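Side-chain contacts in ESX-1 secretion-associated protein EspB (Mycobacterium marinum, PDB 7P0Z), which is secreted in association with the ESX-1 system and assembles into a seven-subunit, channel-like structure, probably with a role in protein transport: residues A[160-163]-A[164-168]; A[144-147]-A[148-152]; A[12-15]-A[16-20]. One frame throughout, in Å; residues are numbered along the deposited sequence.

In the fold
From the N terminus, interaction 3 comes first, at the start of helix 13-23 in the PE domain part of the chain. It ties that helix to helix 42-81 and to the loop residues Arg173 to Trp178. Interactions 2 and 1 follow in the PPE domain part, and both use helix 149-166. Interaction 2 shapes the loop after helix 133-143 and starts the helix; interaction 1 lies near its other end, against helix 181-224 and a second subunit. Each contact is local and closes no long loop. They run in series, without nesting or crossing. The centres of interactions 2 and 3 lie about 49 Å apart, on opposite sides of the chain's centre.

Interaction 1: residues A[160-163]-A[164-168]; sequences NFNL and SLQRD
Phe161 and Leu165 meet one turn apart on helix 149-166. Leu165 CG sits over one face of the Phe161 ring, offset toward the rim, in a CH-pi contact 4.0 Å from the ring centroid. The two methyls spread along the same side of the ring. Leu165 CD1 comes to 3.4 Å from Phe161 CE2, and CD2 lies near CZ. Phe161 CG is anti to the backbone N (chi1 -167°), which swings the ring toward the next turn.

On another side of the helix, Gln166 reaches back along the backbone. Its NE2 gives a weak hydrogen bond of 3.3 Å to Asn162 O, which also accepts the backbone N of Gln166 at 3.0 Å. The Arg167 chain is extended from CG to NE and crosses the Leu163 side chain, with Arg167 NH1 3.6 Å from Leu163 CB. Ser164 OG lies 3.1 Å from both Asn160 O and Phe161 O.

Further out, Phe161 packs on Ala28, Pro30 and Ser204, and Leu165 on Ala201 of helix 181-224. Gln166 OE1 is hydrogen-bonded to Gln50 NE2 of the second subunit. Leu163 and Arg167 pack on Glu49 and Val53 of that subunit.

The chemistry is therefore divided: the apolar pair Phe161 and Leu165 packs the helix against helix 181-224 of the same chain, while the Gln166 amide, held weakly by NE2 on its own helix, reaches the neighbouring subunit through OE1.

Interaction 2: residues A[144-147]-A[148-152]; sequences SGDQ and GTSMV
Asp146 faces the residues that open helix 149-166, and its carboxylate bridges an Asx turn and the first helical turn. The backbone forms a type I' beta turn from Asp146 to Thr149, with Gly148 at the N-cap position. The Asp146 side chain points toward the helix start. Its chi1 of 65° sets CG between the backbone N and the carbonyl carbon. This brings the two oxygens to different partners.

OD1 accepts Gly148 N at 3.0 Å, which makes the Asx turn, and the bond is fairly straight (N-H...O 162°). This donor stands above the carboxylate plane. OD2 reaches on to Ser150 and takes two donors from that residue, the backbone N and the hydroxyl. Ser150 N comes from above the plane, at 3.3 Å from OD2. Three bonds thus hold the carboxylate and limit its rotation. The side chain of Thr149 crosses that of Asp146 obliquely, with OG1 3.5 Å from Asp146 OD2.

Gln147 leads the other way. Its chain is bent at chi2, and OE1 is hydrogen-bonded to Gln218 NE2 of helix 181-224. Gly148 has a positive phi of 109°, as expected at this place in a type I' turn. Ser150 OG also has a hydrogen bond with Gln36 N, and Met151 packs on helix 42-81. The loop after helix 133-143 is so joined to the next helix and its neighbours. At the helix start, Ser150 OG donates to the syn lone pair of Asp146 OD2 over 3.0 Å.

Interaction 3: residues A[12-15]-A[16-20]; sequences DQQE and ILNRA
Gln14 and Asn18 are joined twice, one turn apart on helix 13-23. The backbone bond is the shorter, with Asn18 N 2.9 Å from Gln14 O. The second runs between side chains: Gln14 NE2 donates to Asn18 OD1 over 3.3 Å. It is bent, with an N-H...acceptor angle of 138°. The donor stands above the carbonyl plane of Asn18 and not on a lone pair. The two amide planes are 70° apart. Gln14 reaches this position because CG is anti to the backbone N (chi1 -160°) and the chain then bends at chi2. Its NE2 is thereby carried over the Asn18 amide.

Two more backbone bonds continue the helix, Leu17 N to Gln13 O and Arg19 N to Glu15 O, each 2.9 Å.

Glu15 and Arg19 do not bond to each other through their side chains. Glu15 OE1 and Arg19 NH1 are 5.5 Å apart, so the opposite charges may still attract weakly. Both reach the same nearby loop instead. Glu15 OE2 accepts Asn177 N, and Arg19 NH2 donates to Arg173 O.

The side chains of Leu17 and Ile16 lie against backbone carbonyls. Leu17 CG lies 3.4 Å from Gln13 O, and its side chain crosses that of Gln14 at about a right angle. Ile16 CG1 comes to 3.5 Å from Asp12 O. Beyond the segments, Ile16 and Leu17 both make apolar packing on Ala80 of helix 42-81, and Ile16 also touches Trp178. Gln13 packs on Tyr83 and Val86.

The arrangement is that of the first turns of an amphipathic alpha helix: Asp12 holds the N-cap position, Gln14 and Asn18 lie on an exposed side, and Ile16 and Ala20 are buried against the elongated helical bundle of EspB.

Interaction 1: residues A[160-163]-A[164-168]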
ATOM      1  N   ASN A 160       6.048  32.319   9.691  1.00 38.81           N
ATOM      2  CA  ASN A 160       5.748  33.600   9.080  1.00 38.81           C
ATOM      3  C   ASN A 160       6.235  33.631   7.649  1.00 38.81           C
ATOM      4  O   ASN A 160       5.541  34.132   6.766  1.00 38.81           O
ATOM      5  CB  ASN A 160       6.375  34.735   9.869  1.00 38.81           C
ATOM      6  CG  ASN A 160       5.713  34.950  11.178  1.00 38.81           C
ATOM      7  OD1 ASN A 160       4.565  34.588  11.371  1.00 38.81           O
ATOM      8  ND2 ASN A 160       6.437  35.542  12.103  1.00 38.81           N
ATOM      9  N   PHE A 161       7.427  33.100   7.403  1.00 38.09           N
ATOM     10  CA  PHE A 161       7.939  33.083   6.044  1.00 38.09           C
ATOM     11  C   PHE A 161       7.079  32.225   5.126  1.00 38.09           C
ATOM     12  O   PHE A 161       6.816  32.607   3.985  1.00 38.09           O
ATOM     13  CB  PHE A 161       9.382  32.602   6.024  1.00 38.09           C
ATOM     14  CG  PHE A 161      10.055  32.858   4.730  1.00 38.09           C
ATOM     15  CD1 PHE A 161      10.283  34.148   4.310  1.00 38.09           C
ATOM     16  CD2 PHE A 161      10.376  31.817   3.888  1.00 38.09           C
ATOM     17  CE1 PHE A 161      10.863  34.388   3.106  1.00 38.09           C
ATOM     18  CE2 PHE A 161      10.961  32.060   2.680  1.00 38.09           C
ATOM     19  CZ  PHE A 161      11.205  33.346   2.290  1.00 38.09           C
ATOM     20  N   ASN A 162       6.681  31.046   5.587  1.00 38.73           N
ATOM     21  CA  ASN A 162       5.699  30.223   4.887  1.00 38.73           C
ATOM     22  C   ASN A 162       4.498  31.042   4.428  1.00 38.73           C
ATOM     23  O   ASN A 162       4.144  31.066   3.243  1.00 38.73           O
ATOM     24  CB  ASN A 162       5.251  29.107   5.818  1.00 38.73           C
ATOM     25  CG  ASN A 162       4.181  28.245   5.230  1.00 38.73           C
ATOM     26  OD1 ASN A 162       3.997  28.182   4.032  1.00 38.73           O
ATOM     27  ND2 ASN A 162       3.397  27.645   6.092  1.00 38.73           N
ATOM     28  N   LEU A 163       3.850  31.712   5.372  1.00 39.48           N
ATOM     29  CA  LEU A 163       2.649  32.453   5.026  1.00 39.48           C
ATOM     30  C   LEU A 163       2.949  33.594   4.070  1.00 39.48           C
ATOM     31  O   LEU A 163       2.180  33.853   3.140  1.00 39.48           O
ATOM     32  CB  LEU A 163       1.977  32.976   6.282  1.00 39.48           C
ATOM     33  CG  LEU A 163       1.470  31.875   7.194  1.00 39.48           C
ATOM     34  CD1 LEU A 163       0.757  32.492   8.364  1.00 39.48           C
ATOM     35  CD2 LEU A 163       0.548  30.942   6.441  1.00 39.48           C
ATOM     36  N   SER A 164       4.052  34.294   4.281  1.00 39.12           N
ATOM     37  CA  SER A 164       4.310  35.447   3.444  1.00 39.12           C
ATOM     38  C   SER A 164       4.716  35.040   2.034  1.00 39.12           C
ATOM     39  O   SER A 164       4.464  35.784   1.089  1.00 39.12           O
ATOM     40  CB  SER A 164       5.346  36.339   4.101  1.00 39.12           C
ATOM     41  OG  SER A 164       6.558  35.669   4.249  1.00 39.12           O
ATOM     42  N   LEU A 165       5.324  33.874   1.863  1.00 38.81           N
ATOM     43  CA  LEU A 165       5.508  33.353   0.518  1.00 38.81           C
ATOM     44  C   LEU A 165       4.175  33.019  -0.119  1.00 38.81           C
ATOM     45  O   LEU A 165       3.934  33.349  -1.279  1.00 38.81           O
ATOM     46  CB  LEU A 165       6.387  32.113   0.529  1.00 38.81           C
ATOM     47  CG  LEU A 165       7.882  32.230   0.745  1.00 38.81           C
ATOM     48  CD1 LEU A 165       8.490  30.850   0.609  1.00 38.81           C
ATOM     49  CD2 LEU A 165       8.485  33.178  -0.245  1.00 38.81           C
ATOM     50  N   GLN A 166       3.298  32.353   0.624  1.00 39.27           N
ATOM     51  CA  GLN A 166       1.988  32.032   0.080  1.00 39.27           C
ATOM     52  C   GLN A 166       1.205  33.269  -0.322  1.00 39.27           C
ATOM     53  O   GLN A 166       0.420  33.221  -1.268  1.00 39.27           O
ATOM     54  CB  GLN A 166       1.195  31.219   1.081  1.00 39.27           C
ATOM     55  CG  GLN A 166       1.397  29.757   0.955  1.00 39.27           C
ATOM     56  CD  GLN A 166       0.852  28.994   2.122  1.00 39.27           C
ATOM     57  OE1 GLN A 166       0.031  28.120   1.957  1.00 39.27           O
ATOM     58  NE2 GLN A 166       1.346  29.280   3.303  1.00 39.27           N
ATOM     59  N   ARG A 167       1.398  34.379   0.363  1.00 39.39           N
ATOM     60  CA  ARG A 167       0.651  35.565  -0.007  1.00 39.39           C
ATOM     61  C   ARG A 167       1.203  36.256  -1.230  1.00 39.39           C
ATOM     62  O   ARG A 167       0.622  37.245  -1.667  1.00 39.39           O
ATOM     63  CB  ARG A 167       0.648  36.599   1.093  1.00 39.39           C
ATOM     64  CG  ARG A 167      -0.013  36.204   2.315  1.00 39.39           C
ATOM     65  CD  ARG A 167       0.044  37.347   3.242  1.00 39.39           C
ATOM     66  NE  ARG A 167      -0.495  36.941   4.509  1.00 39.39           N
ATOM     67  CZ  ARG A 167       0.262  36.490   5.490  1.00 39.39           C
ATOM     68  NH1 ARG A 167       1.567  36.474   5.341  1.00 39.39           N
ATOM     69  NH2 ARG A 167      -0.279  36.102   6.627  1.00 39.39           N
ATOM     70  N   ASP A 168       2.313  35.803  -1.770  1.00 40.44           N
ATOM     71  CA  ASP A 168       3.019  36.570  -2.772  1.00 40.44           C
ATOM     72  C   ASP A 168       3.035  35.888  -4.130  1.00 40.44           C
ATOM     73  O   ASP A 168       3.959  36.083  -4.909  1.00 40.44           O
ATOM     74  CB  ASP A 168       4.434  36.860  -2.303  1.00 40.44           C
ATOM     75  CG  ASP A 168       4.935  38.171  -2.802  1.00 40.44           C
ATOM     76  OD1 ASP A 168       4.163  38.876  -3.476  1.00 40.44           O
ATOM     77  OD2 ASP A 168       6.099  38.510  -2.534  1.00 40.44           O
TER

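Interaction 2: residues A[144-147]-A[148-152]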
ATOM      1  N   SER A 144      19.902  21.472  31.091  1.00 46.56           N
ATOM      2  CA  SER A 144      20.682  22.590  30.618  1.00 46.56           C
ATOM      3  C   SER A 144      20.033  23.182  29.366  1.00 46.56           C
ATOM      4  O   SER A 144      18.935  22.804  28.962  1.00 46.56           O
ATOM      5  CB  SER A 144      22.105  22.138  30.347  1.00 46.56           C
ATOM      6  OG  SER A 144      22.885  23.220  29.923  1.00 46.56           O
ATOM      7  N   GLY A 145      20.712  24.124  28.743  1.00 45.23           N
ATOM      8  CA  GLY A 145      20.197  24.723  27.544  1.00 45.23           C
ATOM      9  C   GLY A 145      19.073  25.688  27.843  1.00 45.23           C
ATOM     10  O   GLY A 145      18.785  26.019  28.990  1.00 45.23           O
ATOM     11  N   ASP A 146      18.428  26.146  26.783  1.00 44.03           N
ATOM     12  CA  ASP A 146      17.349  27.100  26.943  1.00 44.03           C
ATOM     13  C   ASP A 146      15.992  26.442  26.931  1.00 44.03           C
ATOM     14  O   ASP A 146      14.983  27.145  26.962  1.00 44.03           O
ATOM     15  CB  ASP A 146      17.416  28.174  25.870  1.00 44.03           C
ATOM     16  CG  ASP A 146      17.200  27.637  24.468  1.00 44.03           C
ATOM     17  OD1 ASP A 146      16.982  26.430  24.277  1.00 44.03           O
ATOM     18  OD2 ASP A 146      17.287  28.447  23.535  1.00 44.03           O
ATOM     19  N   GLN A 147      15.954  25.121  26.874  1.00 43.95           N
ATOM     20  CA  GLN A 147      14.740  24.338  26.989  1.00 43.95           C
ATOM     21  C   GLN A 147      13.801  24.563  25.827  1.00 43.95           C
ATOM     22  O   GLN A 147      12.634  24.197  25.895  1.00 43.95           O
ATOM     23  CB  GLN A 147      14.036  24.626  28.309  1.00 43.95           C
ATOM     24  CG  GLN A 147      14.907  24.297  29.468  1.00 43.95           C
ATOM     25  CD  GLN A 147      15.246  22.850  29.508  1.00 43.95           C
ATOM     26  OE1 GLN A 147      14.369  22.000  29.457  1.00 43.95           O
ATOM     27  NE2 GLN A 147      16.531  22.551  29.533  1.00 43.95           N
ATOM     28  N   GLY A 148      14.292  25.163  24.754  1.00 42.66           N
ATOM     29  CA  GLY A 148      13.555  25.235  23.522  1.00 42.66           C
ATOM     30  C   GLY A 148      13.007  26.579  23.128  1.00 42.66           C
ATOM     31  O   GLY A 148      12.240  26.641  22.170  1.00 42.66           O
ATOM     32  N   THR A 149      13.362  27.660  23.809  1.00 41.79           N
ATOM     33  CA  THR A 149      12.780  28.934  23.419  1.00 41.79           C
ATOM     34  C   THR A 149      13.307  29.387  22.066  1.00 41.79           C
ATOM     35  O   THR A 149      12.560  29.953  21.263  1.00 41.79           O
ATOM     36  CB  THR A 149      13.041  29.999  24.473  1.00 41.79           C
ATOM     37  OG1 THR A 149      14.444  30.165  24.658  1.00 41.79           O
ATOM     38  CG2 THR A 149      12.425  29.566  25.745  1.00 41.79           C
ATOM     39  N   SER A 150      14.586  29.157  21.796  1.00 41.69           N
ATOM     40  CA  SER A 150      15.101  29.563  20.503  1.00 41.69           C
ATOM     41  C   SER A 150      14.538  28.691  19.393  1.00 41.69           C
ATOM     42  O   SER A 150      14.384  29.156  18.266  1.00 41.69           O
ATOM     43  CB  SER A 150      16.618  29.534  20.492  1.00 41.69           C
ATOM     44  OG  SER A 150      17.079  28.215  20.507  1.00 41.69           O
ATOM     45  N   MET A 151      14.191  27.448  19.698  1.00 42.14           N
ATOM     46  CA  MET A 151      13.476  26.637  18.731  1.00 42.14           C
ATOM     47  C   MET A 151      12.127  27.235  18.399  1.00 42.14           C
ATOM     48  O   MET A 151      11.700  27.212  17.246  1.00 42.14           O
ATOM     49  CB  MET A 151      13.289  25.226  19.252  1.00 42.14           C
ATOM     50  CG  MET A 151      14.548  24.462  19.266  1.00 42.14           C
ATOM     51  SD  MET A 151      14.750  23.476  17.801  1.00 42.14           S
ATOM     52  CE  MET A 151      16.465  23.031  17.978  1.00 42.14           C
ATOM     53  N   VAL A 152      11.431  27.755  19.399  1.00 40.87           N
ATOM     54  CA  VAL A 152      10.123  28.331  19.149  1.00 40.87           C
ATOM     55  C   VAL A 152      10.248  29.626  18.367  1.00 40.87           C
ATOM     56  O   VAL A 152       9.442  29.898  17.476  1.00 40.87           O
ATOM     57  CB  VAL A 152       9.369  28.512  20.473  1.00 40.87           C
ATOM     58  CG1 VAL A 152       8.037  29.122  20.228  1.00 40.87           C
ATOM     59  CG2 VAL A 152       9.187  27.184  21.123  1.00 40.87           C
TER

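Interaction 3: residues A[12-15]-A[16-20]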
ATOM      1  N   ASP A  12      -1.070  45.847 -25.248  1.00 48.05           N
ATOM      2  CA  ASP A  12      -0.692  46.717 -24.144  1.00 48.05           C
ATOM      3  C   ASP A  12       0.689  46.338 -23.643  1.00 48.05           C
ATOM      4  O   ASP A  12       0.847  45.508 -22.759  1.00 48.05           O
ATOM      5  CB  ASP A  12      -1.709  46.641 -23.028  1.00 48.05           C
ATOM      6  CG  ASP A  12      -1.634  47.820 -22.141  1.00 48.05           C
ATOM      7  OD1 ASP A  12      -1.007  48.807 -22.560  1.00 48.05           O
ATOM      8  OD2 ASP A  12      -2.173  47.767 -21.024  1.00 48.05           O
ATOM      9  N   GLN A  13       1.702  46.984 -24.210  1.00 46.70           N
ATOM     10  CA  GLN A  13       3.058  46.839 -23.712  1.00 46.70           C
ATOM     11  C   GLN A  13       3.189  47.292 -22.275  1.00 46.70           C
ATOM     12  O   GLN A  13       4.021  46.762 -21.533  1.00 46.70           O
ATOM     13  CB  GLN A  13       4.010  47.646 -24.572  1.00 46.70           C
ATOM     14  CG  GLN A  13       4.199  47.095 -25.925  1.00 46.70           C
ATOM     15  CD  GLN A  13       5.317  47.772 -26.621  1.00 46.70           C
ATOM     16  OE1 GLN A  13       5.165  48.254 -27.728  1.00 46.70           O
ATOM     17  NE2 GLN A  13       6.449  47.846 -25.963  1.00 46.70           N
ATOM     18  N   GLN A  14       2.421  48.295 -21.873  1.00 44.84           N
ATOM     19  CA  GLN A  14       2.584  48.818 -20.530  1.00 44.84           C
ATOM     20  C   GLN A  14       2.175  47.791 -19.491  1.00 44.84           C
ATOM     21  O   GLN A  14       2.788  47.707 -18.425  1.00 44.84           O
ATOM     22  CB  GLN A  14       1.793  50.107 -20.366  1.00 44.84           C
ATOM     23  CG  GLN A  14       2.246  50.958 -19.211  1.00 44.84           C
ATOM     24  CD  GLN A  14       3.736  51.169 -19.171  1.00 44.84           C
ATOM     25  OE1 GLN A  14       4.368  51.461 -20.174  1.00 44.84           O
ATOM     26  NE2 GLN A  14       4.304  51.026 -17.999  1.00 44.84           N
ATOM     27  N   GLU A  15       1.154  46.989 -19.787  1.00 44.26           N
ATOM     28  CA  GLU A  15       0.802  45.908 -18.884  1.00 44.26           C
ATOM     29  C   GLU A  15       1.958  44.939 -18.720  1.00 44.26           C
ATOM     30  O   GLU A  15       2.279  44.525 -17.604  1.00 44.26           O
ATOM     31  CB  GLU A  15      -0.427  45.168 -19.388  1.00 44.26           C
ATOM     32  CG  GLU A  15      -0.925  44.147 -18.389  1.00 44.26           C
ATOM     33  CD  GLU A  15      -1.595  42.954 -19.016  1.00 44.26           C
ATOM     34  OE1 GLU A  15      -0.892  42.093 -19.567  1.00 44.26           O
ATOM     35  OE2 GLU A  15      -2.826  42.853 -18.934  1.00 44.26           O
ATOM     36  N   ILE A  16       2.610  44.583 -19.816  1.00 43.63           N
ATOM     37  CA  ILE A  16       3.718  43.649 -19.729  1.00 43.63           C
ATOM     38  C   ILE A  16       4.866  44.240 -18.927  1.00 43.63           C
ATOM     39  O   ILE A  16       5.468  43.558 -18.099  1.00 43.63           O
ATOM     40  CB  ILE A  16       4.161  43.215 -21.135  1.00 43.63           C
ATOM     41  CG1 ILE A  16       2.954  42.805 -21.955  1.00 43.63           C
ATOM     42  CG2 ILE A  16       5.140  42.075 -21.065  1.00 43.63           C
ATOM     43  CD1 ILE A  16       3.298  42.368 -23.326  1.00 43.63           C
ATOM     44  N   LEU A  17       5.196  45.504 -19.157  1.00 42.77           N
ATOM     45  CA  LEU A  17       6.297  46.092 -18.407  1.00 42.77           C
ATOM     46  C   LEU A  17       5.981  46.180 -16.924  1.00 42.77           C
ATOM     47  O   LEU A  17       6.848  45.931 -16.079  1.00 42.77           O
ATOM     48  CB  LEU A  17       6.642  47.469 -18.966  1.00 42.77           C
ATOM     49  CG  LEU A  17       7.198  47.411 -20.377  1.00 42.77           C
ATOM     50  CD1 LEU A  17       7.234  48.776 -20.980  1.00 42.77           C
ATOM     51  CD2 LEU A  17       8.566  46.794 -20.390  1.00 42.77           C
ATOM     52  N   ASN A  18       4.750  46.537 -16.584  1.00 41.63           N
ATOM     53  CA  ASN A  18       4.377  46.581 -15.183  1.00 41.63           C
ATOM     54  C   ASN A  18       4.465  45.204 -14.550  1.00 41.63           C
ATOM     55  O   ASN A  18       4.928  45.063 -13.416  1.00 41.63           O
ATOM     56  CB  ASN A  18       2.977  47.145 -15.030  1.00 41.63           C
ATOM     57  CG  ASN A  18       2.924  48.617 -15.265  1.00 41.63           C
ATOM     58  OD1 ASN A  18       3.932  49.304 -15.218  1.00 41.63           O
ATOM     59  ND2 ASN A  18       1.738  49.118 -15.499  1.00 41.63           N
ATOM     60  N   ARG A  19       4.036  44.179 -15.270  1.00 40.48           N
ATOM     61  CA  ARG A  19       4.123  42.832 -14.735  1.00 40.48           C
ATOM     62  C   ARG A  19       5.569  42.395 -14.581  1.00 40.48           C
ATOM     63  O   ARG A  19       5.904  41.672 -13.642  1.00 40.48           O
ATOM     64  CB  ARG A  19       3.358  41.877 -15.633  1.00 40.48           C
ATOM     65  CG  ARG A  19       1.882  42.099 -15.606  1.00 40.48           C
ATOM     66  CD  ARG A  19       1.314  42.018 -14.210  1.00 40.48           C
ATOM     67  NE  ARG A  19       1.584  40.722 -13.614  1.00 40.48           N
ATOM     68  CZ  ARG A  19       0.867  39.634 -13.842  1.00 40.48           C
ATOM     69  NH1 ARG A  19      -0.164  39.679 -14.657  1.00 40.48           N
ATOM     70  NH2 ARG A  19       1.195  38.495 -13.265  1.00 40.48           N
ATOM     71  N   ALA A  20       6.438  42.822 -15.489  1.00 41.14           N
ATOM     72  CA  ALA A  20       7.853  42.504 -15.355  1.00 41.14           C
ATOM     73  C   ALA A  20       8.442  43.130 -14.106  1.00 41.14           C
ATOM     74  O   ALA A  20       9.213  42.490 -13.389  1.00 41.14           O
ATOM     75  CB  ALA A  20       8.623  42.964 -16.585  1.00 41.14           C
TER